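DUF2179 domain-containing protein (Eubacterium ventriosum, PDB 3HLU) is of unknown function, this chain being the DUF2179 domain that ends a predicted YitT-family membrane protein and probably lies outside the lipid bilayer. Local coordinates at residues A[8-13]-A[51-56]; A[13-18]-A[71-76]; A[33-38]-A[46-51]. One frame throughout, in Å; residues are numbered along the deposited sequence.

Contact 1 (A[8-13]-A[51-56])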
ATOM      1  N   GLN A   8      -6.008  -5.072  17.543  1.00115.64           N
ATOM      2  CA  GLN A   8      -4.919  -5.416  16.633  1.00111.20           C
ATOM      3  C   GLN A   8      -5.365  -5.269  15.178  1.00109.57           C
ATOM      4  O   GLN A   8      -6.321  -5.921  14.746  1.00108.16           O
ATOM      5  CB  GLN A   8      -4.366  -6.825  16.905  1.00107.58           C
ATOM      6  CG  GLN A   8      -3.217  -6.844  17.910  1.00108.47           C
ATOM      7  CD  GLN A   8      -2.446  -8.151  17.902  1.00109.75           C
ATOM      8  OE1 GLN A   8      -3.016  -9.228  18.121  1.00108.74           O
ATOM      9  NE2 GLN A   8      -1.137  -8.064  17.655  1.00101.64           N
ATOM     10  N   THR A   9      -4.659  -4.405  14.439  1.00107.90           N
ATOM     11  CA  THR A   9      -4.954  -4.117  13.028  1.00103.52           C
ATOM     12  C   THR A   9      -3.731  -4.253  12.093  1.00 97.63           C
ATOM     13  O   THR A   9      -2.594  -3.984  12.493  1.00 95.46           O
ATOM     14  CB  THR A   9      -5.582  -2.719  12.864  1.00104.07           C
ATOM     15  OG1 THR A   9      -5.797  -2.453  11.466  1.00103.31           O
ATOM     16  CG2 THR A   9      -4.680  -1.633  13.511  1.00 99.75           C
HETATM   17  N   MSE A  10      -3.985  -4.678  10.851  1.00 96.00           N
HETATM   18  CA  MSE A  10      -2.934  -4.988   9.870  1.00 92.51           C
HETATM   19  C   MSE A  10      -2.456  -3.734   9.135  1.00 91.85           C
HETATM   20  O   MSE A  10      -3.268  -2.887   8.743  1.00 91.11           O
HETATM   21  CB  MSE A  10      -3.450  -6.002   8.851  1.00 89.04           C
HETATM   22  CG  MSE A  10      -2.701  -5.971   7.554  1.00 87.68           C
HETATM   23 SE   MSE A  10      -1.103  -7.072   7.680  0.58110.56          SE
HETATM   24  CE  MSE A  10      -1.906  -8.669   6.876  1.00101.04           C
ATOM     25  N   VAL A  11      -1.145  -3.615   8.936  1.00 85.26           N
ATOM     26  CA  VAL A  11      -0.593  -2.382   8.393  1.00 81.69           C
ATOM     27  C   VAL A  11       0.439  -2.588   7.304  1.00 79.11           C
ATOM     28  O   VAL A  11       1.321  -3.416   7.412  1.00 77.71           O
ATOM     29  CB  VAL A  11       0.003  -1.510   9.496  1.00 80.62           C
ATOM     30  CG1 VAL A  11       0.830  -0.396   8.905  1.00 77.93           C
ATOM     31  CG2 VAL A  11      -1.103  -0.953  10.349  1.00 84.38           C
ATOM     32  N   TYR A  12       0.322  -1.814   6.242  1.00 79.41           N
ATOM     33  CA  TYR A  12       1.339  -1.837   5.208  1.00 78.31           C
ATOM     34  C   TYR A  12       2.103  -0.520   5.218  1.00 76.35           C
ATOM     35  O   TYR A  12       1.525   0.548   5.332  1.00 76.12           O
ATOM     36  CB  TYR A  12       0.716  -2.106   3.843  1.00 76.25           C
ATOM     37  CG  TYR A  12      -0.230  -3.290   3.841  1.00 78.55           C
ATOM     38  CD1 TYR A  12      -1.577  -3.122   4.121  1.00 80.12           C
ATOM     39  CD2 TYR A  12       0.224  -4.575   3.554  1.00 80.52           C
ATOM     40  CE1 TYR A  12      -2.447  -4.199   4.114  1.00 84.03           C
ATOM     41  CE2 TYR A  12      -0.641  -5.659   3.544  1.00 81.80           C
ATOM     42  CZ  TYR A  12      -1.977  -5.461   3.824  1.00 83.99           C
ATOM     43  OH  TYR A  12      -2.852  -6.528   3.837  1.00 89.13           O
ATOM     44  N   ILE A  13       3.417  -0.607   5.140  1.00 74.32           N
ATOM     45  CA  ILE A  13       4.216   0.582   5.142  1.00 73.53           C
ATOM     46  C   ILE A  13       4.922   0.636   3.815  1.00 75.24           C
ATOM     47  O   ILE A  13       5.657  -0.286   3.463  1.00 72.27           O
ATOM     48  CB  ILE A  13       5.237   0.554   6.276  1.00 73.56           C
ATOM     49  CG1 ILE A  13       4.512   0.562   7.616  1.00 73.47           C
ATOM     50  CG2 ILE A  13       6.222   1.721   6.166  1.00 69.30           C
ATOM     51  CD1 ILE A  13       5.430   0.353   8.786  1.00 73.76           C
HETATM   52  N   MSE A  51       4.714  -5.476   5.990  1.00 83.09           N
HETATM   53  CA  MSE A  51       3.466  -5.835   6.642  1.00 83.61           C
HETATM   54  C   MSE A  51       3.656  -6.071   8.142  1.00 84.03           C
HETATM   55  O   MSE A  51       4.603  -6.718   8.573  1.00 83.79           O
HETATM   56  CB  MSE A  51       2.871  -7.066   5.987  1.00 85.74           C
HETATM   57  CG  MSE A  51       1.749  -7.691   6.777  1.00 89.14           C
HETATM   58 SE   MSE A  51       0.952  -9.074   5.670  0.41110.05          SE
HETATM   59  CE  MSE A  51       2.411  -9.305   4.366  1.00 88.47           C
ATOM     60  N   CYS A  52       2.747  -5.543   8.943  1.00 82.10           N
ATOM     61  CA  CYS A  52       2.878  -5.671  10.367  1.00 81.37           C
ATOM     62  C   CYS A  52       1.512  -5.549  11.020  1.00 85.86           C
ATOM     63  O   CYS A  52       0.780  -4.597  10.772  1.00 86.77           O
ATOM     64  CB  CYS A  52       3.833  -4.606  10.892  1.00 81.03           C
ATOM     65  SG  CYS A  52       4.186  -4.725  12.664  1.00 84.69           S
ATOM     66  N   VAL A  53       1.163  -6.533  11.842  1.00 87.96           N
ATOM     67  CA  VAL A  53      -0.044  -6.452  12.649  1.00 89.57           C
ATOM     68  C   VAL A  53       0.326  -5.829  13.978  1.00 90.10           C
ATOM     69  O   VAL A  53       1.373  -6.136  14.544  1.00 90.27           O
ATOM     70  CB  VAL A  53      -0.663  -7.827  12.886  1.00 90.85           C
ATOM     71  CG1 VAL A  53      -0.999  -8.494  11.558  1.00 88.89           C
ATOM     72  CG2 VAL A  53       0.295  -8.700  13.691  1.00 98.34           C
HETATM   73  N   MSE A  54      -0.529  -4.944  14.467  1.00 94.53           N
HETATM   74  CA  MSE A  54      -0.181  -4.148  15.626  1.00 95.84           C
HETATM   75  C   MSE A  54      -1.375  -3.371  16.158  1.00 98.17           C
HETATM   76  O   MSE A  54      -2.353  -3.160  15.455  1.00 97.23           O
HETATM   77  CB  MSE A  54       0.937  -3.179  15.258  1.00 94.03           C
HETATM   78  CG  MSE A  54       0.454  -1.994  14.431  1.00 99.04           C
HETATM   79 SE   MSE A  54       1.885  -0.779  13.829  1.00122.27          SE
HETATM   80  CE  MSE A  54       2.348  -1.633  12.123  1.00 98.53           C
ATOM     81  N   ARG A  55      -1.272  -2.955  17.415  1.00100.38           N
ATOM     82  CA  ARG A  55      -2.297  -2.171  18.078  1.00102.93           C
ATOM     83  C   ARG A  55      -2.085  -0.707  17.691  1.00102.59           C
ATOM     84  O   ARG A  55      -0.990  -0.346  17.248  1.00 98.54           O
ATOM     85  CB  ARG A  55      -2.193  -2.368  19.599  1.00105.31           C
ATOM     86  CG  ARG A  55      -1.701  -3.766  20.016  1.00109.21           C
ATOM     87  CD  ARG A  55      -1.840  -4.036  21.513  1.00111.01           C
ATOM     88  NE  ARG A  55      -3.125  -4.664  21.840  1.00118.36           N
ATOM     89  CZ  ARG A  55      -3.459  -5.108  23.052  1.00121.15           C
ATOM     90  NH1 ARG A  55      -4.652  -5.665  23.264  1.00119.10           N
ATOM     91  NH2 ARG A  55      -2.600  -4.991  24.062  1.00117.53           N
ATOM     92  N   LYS A  56      -3.118   0.128  17.850  1.00106.25           N
ATOM     93  CA  LYS A  56      -3.047   1.550  17.464  1.00103.48           C
ATOM     94  C   LYS A  56      -1.976   2.371  18.210  1.00101.63           C
ATOM     95  O   LYS A  56      -1.398   3.308  17.657  1.00 98.81           O
ATOM     96  CB  LYS A  56      -4.409   2.234  17.626  1.00110.35           C
ATOM     97  CG  LYS A  56      -5.624   1.415  17.152  1.00120.75           C
ATOM     98  CD  LYS A  56      -6.948   2.201  17.363  1.00126.05           C
ATOM     99  CE  LYS A  56      -8.172   1.276  17.359  1.00129.90           C
ATOM    100  NZ  LYS A  56      -9.387   1.926  17.932  1.00127.89           N
TER
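Gln8 meets Arg55 through the aliphatic parts of the two side chains, CG to CG at 4.0 Å. The Gln8 amide and the Arg55 guanidinium are turned 76° apart. At Thr9 the strand pairing begins. Its N bonds almost straight to Met54 O at 2.8 Å, and its O accepts Met54 N. Met10 pairs with Val53 and is one of several selenomethionines in this chain. Its chain bends at chi2 and chi3, and this carries SE and CE across to the CG and SE of Met51. Val53 CG1 touches the same Met10 SE at 4.1 Å. Val11 turns to the opposite face, beside Cys52. Its O accepts Cys52 N at 3.0 Å, while the return bond from its own N to Cys52 O is weak. The Met54 side chain crosses that of Val11 at about a right angle, with CE 3.5 Å from Val11 CB. Met25 of helix 18-28 also touches Met54. Tyr12 closes the ladder. Met51 SE lies oblique to its ring, 5.4 Å from the centroid, a Met-aromatic contact. The Tyr12 hydroxyl hydrogen-bonds Ser78 of the second subunit. This is the antiparallel pairing of the two central strands in a four-stranded alpha-beta sandwich with ferredoxin-like topology, as expected for the GlnB-like clan.

Contact 2 (A[13-18]-A[71-76])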
ATOM      1  N   ILE A  13       3.417  -0.607   5.140  1.00 74.32           N
ATOM      2  CA  ILE A  13       4.216   0.582   5.142  1.00 73.53           C
ATOM      3  C   ILE A  13       4.922   0.636   3.815  1.00 75.24           C
ATOM      4  O   ILE A  13       5.657  -0.286   3.463  1.00 72.27           O
ATOM      5  CB  ILE A  13       5.237   0.554   6.276  1.00 73.56           C
ATOM      6  CG1 ILE A  13       4.512   0.562   7.616  1.00 73.47           C
ATOM      7  CG2 ILE A  13       6.222   1.721   6.166  1.00 69.30           C
ATOM      8  CD1 ILE A  13       5.430   0.353   8.786  1.00 73.76           C
ATOM      9  N   VAL A  14       4.665   1.712   3.072  1.00 74.25           N
ATOM     10  CA  VAL A  14       5.335   1.964   1.813  1.00 73.27           C
ATOM     11  C   VAL A  14       6.481   2.934   1.992  1.00 74.46           C
ATOM     12  O   VAL A  14       6.266   4.082   2.337  1.00 76.34           O
ATOM     13  CB  VAL A  14       4.394   2.612   0.807  1.00 75.00           C
ATOM     14  CG1 VAL A  14       5.111   2.786  -0.528  1.00 75.17           C
ATOM     15  CG2 VAL A  14       3.125   1.800   0.661  1.00 72.34           C
ATOM     16  N   SER A  15       7.703   2.489   1.726  1.00 77.02           N
ATOM     17  CA  SER A  15       8.835   3.383   1.810  1.00 77.20           C
ATOM     18  C   SER A  15      10.028   2.892   1.022  1.00 82.08           C
ATOM     19  O   SER A  15      10.329   1.711   1.011  1.00 84.63           O
ATOM     20  CB  SER A  15       9.249   3.571   3.258  1.00 79.59           C
ATOM     21  OG  SER A  15      10.561   4.092   3.339  1.00 81.87           O
ATOM     22  N   ALA A  16      10.718   3.820   0.372  1.00 84.47           N
ATOM     23  CA  ALA A  16      11.967   3.508  -0.297  1.00 84.11           C
ATOM     24  C   ALA A  16      13.007   3.007   0.704  1.00 88.40           C
ATOM     25  O   ALA A  16      13.792   2.096   0.392  1.00 91.77           O
ATOM     26  CB  ALA A  16      12.487   4.729  -1.037  1.00 81.89           C
ATOM     27  N   LYS A  17      13.004   3.598   1.902  1.00 87.31           N
ATOM     28  CA  LYS A  17      13.965   3.267   2.955  1.00 84.14           C
ATOM     29  C   LYS A  17      13.459   2.119   3.857  1.00 84.23           C
ATOM     30  O   LYS A  17      13.806   2.028   5.029  1.00 84.10           O
ATOM     31  CB  LYS A  17      14.255   4.515   3.795  1.00 87.66           C
ATOM     32  CG  LYS A  17      14.802   5.740   3.028  1.00 91.36           C
ATOM     33  CD  LYS A  17      16.341   5.721   2.852  1.00 98.04           C
ATOM     34  CE  LYS A  17      16.774   5.144   1.475  1.00103.36           C
ATOM     35  NZ  LYS A  17      18.160   4.527   1.463  1.00101.51           N
ATOM     36  N   ARG A  18      12.655   1.224   3.303  1.00 85.41           N
ATOM     37  CA  ARG A  18      11.967   0.233   4.120  1.00 85.18           C
ATOM     38  C   ARG A  18      12.886  -0.723   4.898  1.00 86.81           C
ATOM     39  O   ARG A  18      12.561  -1.081   6.026  1.00 86.60           O
ATOM     40  CB  ARG A  18      10.946  -0.551   3.293  1.00 83.18           C
ATOM     41  CG  ARG A  18      11.536  -1.750   2.581  1.00 89.67           C
ATOM     42  CD  ARG A  18      12.315  -1.340   1.345  1.00 93.10           C
ATOM     43  NE  ARG A  18      11.407  -1.123   0.213  1.00 99.35           N
ATOM     44  CZ  ARG A  18      11.290  -1.938  -0.837  1.00101.42           C
ATOM     45  NH1 ARG A  18      10.430  -1.639  -1.811  1.00 96.52           N
ATOM     46  NH2 ARG A  18      12.044  -3.042  -0.921  1.00102.92           N
ATOM     47  N   PRO A  71      10.390  10.688   5.511  1.00 87.81           N
ATOM     48  CA  PRO A  71       9.263  11.624   5.546  1.00 84.56           C
ATOM     49  C   PRO A  71       8.215  11.326   4.484  1.00 83.85           C
ATOM     50  O   PRO A  71       7.060  11.734   4.625  1.00 84.09           O
ATOM     51  CB  PRO A  71       9.923  12.964   5.233  1.00 84.15           C
ATOM     52  CG  PRO A  71      11.331  12.802   5.677  1.00 87.35           C
ATOM     53  CD  PRO A  71      11.683  11.384   5.377  1.00 87.50           C
ATOM     54  N   ASP A  72       8.608  10.641   3.419  1.00 83.93           N
ATOM     55  CA  ASP A  72       7.676  10.385   2.328  1.00 83.50           C
ATOM     56  C   ASP A  72       6.976   9.060   2.496  1.00 83.68           C
ATOM     57  O   ASP A  72       5.966   8.802   1.845  1.00 81.20           O
ATOM     58  CB  ASP A  72       8.387  10.454   0.990  1.00 86.54           C
ATOM     59  CG  ASP A  72       8.913  11.851   0.694  1.00 96.03           C
ATOM     60  OD1 ASP A  72      10.158  11.993   0.538  1.00 99.16           O
ATOM     61  OD2 ASP A  72       8.084  12.806   0.658  1.00 91.53           O
ATOM     62  N   ALA A  73       7.510   8.226   3.380  1.00 82.46           N
ATOM     63  CA  ALA A  73       6.863   6.967   3.714  1.00 78.81           C
ATOM     64  C   ALA A  73       5.414   7.183   4.132  1.00 77.29           C
ATOM     65  O   ALA A  73       5.027   8.257   4.596  1.00 75.37           O
ATOM     66  CB  ALA A  73       7.625   6.252   4.809  1.00 75.02           C
ATOM     67  N   PHE A  74       4.611   6.148   3.949  1.00 75.19           N
ATOM     68  CA  PHE A  74       3.249   6.170   4.448  1.00 77.23           C
ATOM     69  C   PHE A  74       2.758   4.755   4.745  1.00 76.08           C
ATOM     70  O   PHE A  74       3.407   3.763   4.406  1.00 71.82           O
ATOM     71  CB  PHE A  74       2.314   6.879   3.474  1.00 74.09           C
ATOM     72  CG  PHE A  74       2.250   6.230   2.136  1.00 75.05           C
ATOM     73  CD1 PHE A  74       3.242   6.456   1.197  1.00 75.64           C
ATOM     74  CD2 PHE A  74       1.215   5.376   1.817  1.00 74.80           C
ATOM     75  CE1 PHE A  74       3.194   5.845  -0.041  1.00 75.90           C
ATOM     76  CE2 PHE A  74       1.160   4.768   0.577  1.00 74.52           C
ATOM     77  CZ  PHE A  74       2.149   5.006  -0.356  1.00 73.54           C
HETATM   78  N   MSE A  75       1.593   4.687   5.377  1.00 77.62           N
HETATM   79  CA  MSE A  75       1.045   3.444   5.875  1.00 75.54           C
HETATM   80  C   MSE A  75      -0.359   3.257   5.373  1.00 74.35           C
HETATM   81  O   MSE A  75      -1.137   4.195   5.321  1.00 75.22           O
HETATM   82  CB  MSE A  75       1.013   3.466   7.402  1.00 74.74           C
HETATM   83  CG  MSE A  75       2.380   3.493   8.034  1.00 76.62           C
HETATM   84 SE   MSE A  75       2.301   3.583   9.975  0.59 84.28          SE
HETATM   85  CE  MSE A  75       1.918   5.479  10.177  1.00 80.20           C
ATOM     86  N   ILE A  76      -0.688   2.031   5.017  1.00 73.76           N
ATOM     87  CA  ILE A  76      -2.065   1.681   4.758  1.00 78.13           C
ATOM     88  C   ILE A  76      -2.590   0.822   5.886  1.00 78.67           C
ATOM     89  O   ILE A  76      -2.074  -0.263   6.150  1.00 79.51           O
ATOM     90  CB  ILE A  76      -2.222   0.959   3.418  1.00 78.50           C
ATOM     91  CG1 ILE A  76      -1.730   1.871   2.294  1.00 77.73           C
ATOM     92  CG2 ILE A  76      -3.663   0.567   3.205  1.00 72.16           C
ATOM     93  CD1 ILE A  76      -1.394   1.141   1.021  1.00 77.10           C
TER
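Val14 and Phe74 carry this contact, through both backbone and side chain. The backbone part is a hydrogen-bonded antiparallel pair. Val14 N donates a hydrogen bond to Phe74 O at 2.8 Å. Phe74 N answers to Val14 O at 3.1 Å. Two CA-H...O contacts support them, from Ile13 CA to Phe74 O and from Ala73 CA to Val14 O.

The apolar part is led by a CH-pi contact. Val14 CB stands over one face of the Phe74 ring, 3.7 Å from its centroid and offset toward the rim. CG1 and CG2 of Val14 reach CE1 and CE2, so the isopropyl group straddles the outer end of the ring. Phe74 CG sits between its backbone N and carbonyl carbon (chi1 61°), which lays the ring back alongside Val14. On the other face of the sheet Ile13 and Met75 run side by side, CG1 to CG at 3.6 Å. There they meet Val62 of helix 56-67. Where the strands part, Ser15 CB still touches Ala73 CB at 3.5 Å.

The polar part belongs to the turn after the strand. A type I turn runs from Ser15 to Arg18. Its backbone bond, Arg18 N to Ser15 O, is weak, and Arg18 NE adds a second bond to the same oxygen at 3.1 Å, the oxygen lying in the guanidinium plane. Ser15 OG hydrogen-bonds Asp70.

Phe74 and Met75 also pair with a strand of the second subunit, so the sheet runs on across the dimer. This is the outermost strand 74-77 of a ferredoxin-like sheet, pairing inward with strand 9-14 and outward with the second subunit, consistent with a dimer built through that edge.

Contact 3 (A[33-38]-A[46-51])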
ATOM      1  N   VAL A  33       7.735  -8.235  11.710  1.00 79.69           N
ATOM      2  CA  VAL A  33       7.231  -7.795  10.425  1.00 82.73           C
ATOM      3  C   VAL A  33       7.559  -8.805   9.327  1.00 87.01           C
ATOM      4  O   VAL A  33       8.549  -9.556   9.413  1.00 84.71           O
ATOM      5  CB  VAL A  33       7.752  -6.374  10.055  1.00 79.45           C
ATOM      6  CG1 VAL A  33       7.724  -5.466  11.275  1.00 78.24           C
ATOM      7  CG2 VAL A  33       9.145  -6.427   9.477  1.00 73.91           C
ATOM      8  N   THR A  34       6.703  -8.836   8.309  1.00 87.58           N
ATOM      9  CA  THR A  34       6.958  -9.636   7.118  1.00 89.52           C
ATOM     10  C   THR A  34       7.237  -8.692   5.959  1.00 87.22           C
ATOM     11  O   THR A  34       6.569  -7.678   5.794  1.00 83.57           O
ATOM     12  CB  THR A  34       5.752 -10.511   6.738  1.00 92.58           C
ATOM     13  OG1 THR A  34       5.024 -10.881   7.921  1.00 94.21           O
ATOM     14  CG2 THR A  34       6.228 -11.749   6.007  1.00 93.64           C
HETATM   15  N   MSE A  35       8.237  -9.023   5.163  1.00 90.19           N
HETATM   16  CA  MSE A  35       8.529  -8.221   3.999  1.00 88.82           C
HETATM   17  C   MSE A  35       7.758  -8.750   2.792  1.00 88.36           C
HETATM   18  O   MSE A  35       8.251  -9.558   2.018  1.00 91.45           O
HETATM   19  CB  MSE A  35      10.026  -8.184   3.735  1.00 88.87           C
HETATM   20  CG  MSE A  35      10.450  -6.891   3.097  1.00 98.36           C
HETATM   21 SE   MSE A  35      10.162  -5.376   4.298  0.43 89.83          SE
HETATM   22  CE  MSE A  35      11.872  -5.422   5.191  1.00 85.95           C
ATOM     23  N   LEU A  36       6.523  -8.282   2.666  1.00 91.22           N
ATOM     24  CA  LEU A  36       5.632  -8.620   1.564  1.00 90.71           C
ATOM     25  C   LEU A  36       6.026  -8.009   0.212  1.00 91.60           C
ATOM     26  O   LEU A  36       6.651  -6.945   0.131  1.00 93.06           O
ATOM     27  CB  LEU A  36       4.214  -8.189   1.927  1.00 91.98           C
ATOM     28  CG  LEU A  36       3.170  -8.308   0.822  1.00 97.72           C
ATOM     29  CD1 LEU A  36       3.127  -9.742   0.305  1.00100.24           C
ATOM     30  CD2 LEU A  36       1.786  -7.867   1.315  1.00 95.50           C
ATOM     31  N   GLN A  37       5.658  -8.700  -0.857  1.00 94.61           N
ATOM     32  CA  GLN A  37       6.015  -8.269  -2.203  1.00 98.51           C
ATOM     33  C   GLN A  37       4.765  -7.881  -2.995  1.00 94.83           C
ATOM     34  O   GLN A  37       3.813  -8.651  -3.084  1.00 93.60           O
ATOM     35  CB  GLN A  37       6.800  -9.373  -2.918  1.00 99.83           C
ATOM     36  CG  GLN A  37       7.552  -8.902  -4.145  1.00103.98           C
ATOM     37  CD  GLN A  37       8.872  -9.624  -4.297  1.00116.62           C
ATOM     38  OE1 GLN A  37       9.010 -10.531  -5.133  1.00119.83           O
ATOM     39  NE2 GLN A  37       9.854  -9.242  -3.470  1.00114.43           N
ATOM     40  N   ALA A  38       4.774  -6.678  -3.562  1.00 90.88           N
ATOM     41  CA  ALA A  38       3.590  -6.143  -4.225  1.00 90.12           C
ATOM     42  C   ALA A  38       3.431  -6.676  -5.656  1.00 90.09           C
ATOM     43  O   ALA A  38       4.393  -7.129  -6.270  1.00 92.16           O
ATOM     44  CB  ALA A  38       3.624  -4.613  -4.216  1.00 83.83           C
ATOM     45  N   GLU A  46       9.828  -5.365  -9.237  1.00 97.24           N
ATOM     46  CA  GLU A  46       9.513  -5.648  -7.841  1.00100.20           C
ATOM     47  C   GLU A  46       9.504  -4.394  -6.954  1.00 97.88           C
ATOM     48  O   GLU A  46      10.298  -3.455  -7.125  1.00 95.16           O
ATOM     49  CB  GLU A  46      10.411  -6.759  -7.249  1.00102.67           C
ATOM     50  CG  GLU A  46      11.595  -7.182  -8.114  1.00103.74           C
ATOM     51  CD  GLU A  46      12.102  -8.594  -7.775  1.00113.06           C
ATOM     52  OE1 GLU A  46      11.888  -9.524  -8.604  1.00112.20           O
ATOM     53  OE2 GLU A  46      12.705  -8.768  -6.682  1.00111.48           O
ATOM     54  N   THR A  47       8.564  -4.393  -6.021  1.00 94.98           N
ATOM     55  CA  THR A  47       8.504  -3.385  -4.984  1.00 91.87           C
ATOM     56  C   THR A  47       8.053  -4.124  -3.721  1.00 89.56           C
ATOM     57  O   THR A  47       7.194  -5.008  -3.761  1.00 88.41           O
ATOM     58  CB  THR A  47       7.574  -2.220  -5.402  1.00 89.73           C
ATOM     59  OG1 THR A  47       7.491  -1.235  -4.360  1.00 86.49           O
ATOM     60  CG2 THR A  47       6.196  -2.747  -5.739  1.00 90.48           C
ATOM     61  N   GLU A  48       8.702  -3.816  -2.609  1.00 92.30           N
ATOM     62  CA  GLU A  48       8.462  -4.547  -1.378  1.00 90.70           C
ATOM     63  C   GLU A  48       7.754  -3.663  -0.387  1.00 88.26           C
ATOM     64  O   GLU A  48       8.050  -2.477  -0.251  1.00 87.00           O
ATOM     65  CB  GLU A  48       9.774  -4.929  -0.725  1.00 96.94           C
ATOM     66  CG  GLU A  48      10.546  -6.074  -1.308  1.00103.19           C
ATOM     67  CD  GLU A  48      11.663  -6.474  -0.354  1.00110.88           C
ATOM     68  OE1 GLU A  48      12.288  -5.550   0.257  1.00101.81           O
ATOM     69  OE2 GLU A  48      11.887  -7.703  -0.200  1.00113.01           O
ATOM     70  N   VAL A  49       6.862  -4.276   0.360  1.00 85.03           N
ATOM     71  CA  VAL A  49       6.075  -3.568   1.330  1.00 82.87           C
ATOM     72  C   VAL A  49       6.319  -4.215   2.693  1.00 82.50           C
ATOM     73  O   VAL A  49       6.510  -5.419   2.768  1.00 84.72           O
ATOM     74  CB  VAL A  49       4.593  -3.631   0.890  1.00 81.73           C
ATOM     75  CG1 VAL A  49       3.635  -3.603   2.070  1.00 80.36           C
ATOM     76  CG2 VAL A  49       4.304  -2.530  -0.111  1.00 74.70           C
ATOM     77  N   ILE A  50       6.359  -3.418   3.760  1.00 79.07           N
ATOM     78  CA  ILE A  50       6.402  -3.968   5.114  1.00 80.26           C
ATOM     79  C   ILE A  50       4.990  -4.225   5.631  1.00 78.65           C
ATOM     80  O   ILE A  50       4.171  -3.314   5.708  1.00 77.65           O
ATOM     81  CB  ILE A  50       7.118  -3.035   6.128  1.00 77.92           C
ATOM     82  CG1 ILE A  50       8.527  -2.688   5.679  1.00 75.08           C
ATOM     83  CG2 ILE A  50       7.168  -3.666   7.502  1.00 74.45           C
ATOM     84  CD1 ILE A  50       9.150  -1.623   6.530  1.00 74.78           C
HETATM   85  N   MSE A  51       4.714  -5.476   5.990  1.00 83.09           N
HETATM   86  CA  MSE A  51       3.466  -5.835   6.642  1.00 83.61           C
HETATM   87  C   MSE A  51       3.656  -6.071   8.142  1.00 84.03           C
HETATM   88  O   MSE A  51       4.603  -6.718   8.573  1.00 83.79           O
HETATM   89  CB  MSE A  51       2.871  -7.066   5.987  1.00 85.74           C
HETATM   90  CG  MSE A  51       1.749  -7.691   6.777  1.00 89.14           C
HETATM   91 SE   MSE A  51       0.952  -9.074   5.670  0.41110.05          SE
HETATM   92  CE  MSE A  51       2.411  -9.305   4.366  1.00 88.47           C
TER
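Leu36 and Val49 sit at the middle of the first shell, where Val49 N gives a nearly straight bond of 2.7 Å to Leu36 O. Toward one end, Thr34 and Met51 exchange a full pair of backbone bonds. Toward the other, Ala38 N bonds Thr47 O at 2.9 Å. Beside it Ala38 CB rests on Thr47 CG2 at 3.5 Å.

The side chains on the Leu36 face come next. The Met51 side chain slants over that of Leu36 and sets CE against its CB and CD2. CG of Leu36 lies anti to the backbone N (chi1 173°), and with chi2 at 56° CD2 meets the same methyl group.

On the opposite face Met35 bridges two neighbours. Its SE lies 3.4 Å from Ile50 CG1, and its CG lies beside the Glu48 carboxylate, 3.6 Å from OE1. Val33 CB adds a contact to Ile50 CG2 at 3.8 Å. Gln37 lies aslant Glu48, NE2 3.9 Å from CG, with amide and carboxylate 43° apart.

A salt bridge from OE1 to Arg18 NH2, at the start of helix 18-28, helps to hold the Glu48 carboxylate. With an alanine in place of Glu48 the carboxylate is gone, so the Arg18 guanidinium would probably be left without this mate and Met35 CG without this neighbour.

The two segments form the beta hairpin of strands 34-40 and 48-54. Met35 and Ile50 face Ala22 of helix 18-28. Leu36 and Val49 turn to Tyr12 of strand 9-14 on the other face, where Ile76 of the second subunit also packs on Val49.

All three contacts belong to one antiparallel sheet, ordered 34-40, 48-54, 9-14, 74-77. Contacts 1 and 2 share strand 9-14 and the residue Ile13. Contacts 1 and 3 share strand 48-54 and Met51. Contact 2 is buried, contact 1 is partly so, and contact 3 lies nearer the surface. Chemistry follows place. Contact 1 joins the inner strands with selenomethionines on both faces. Contact 2 relies on an aromatic ring at the dimer interface. Contact 3 mixes apolar and charged groups. A probable bond between Ile13 N and Ile50 O, and the Arg18–Glu48 salt bridge, tie contact 2 to contact 3.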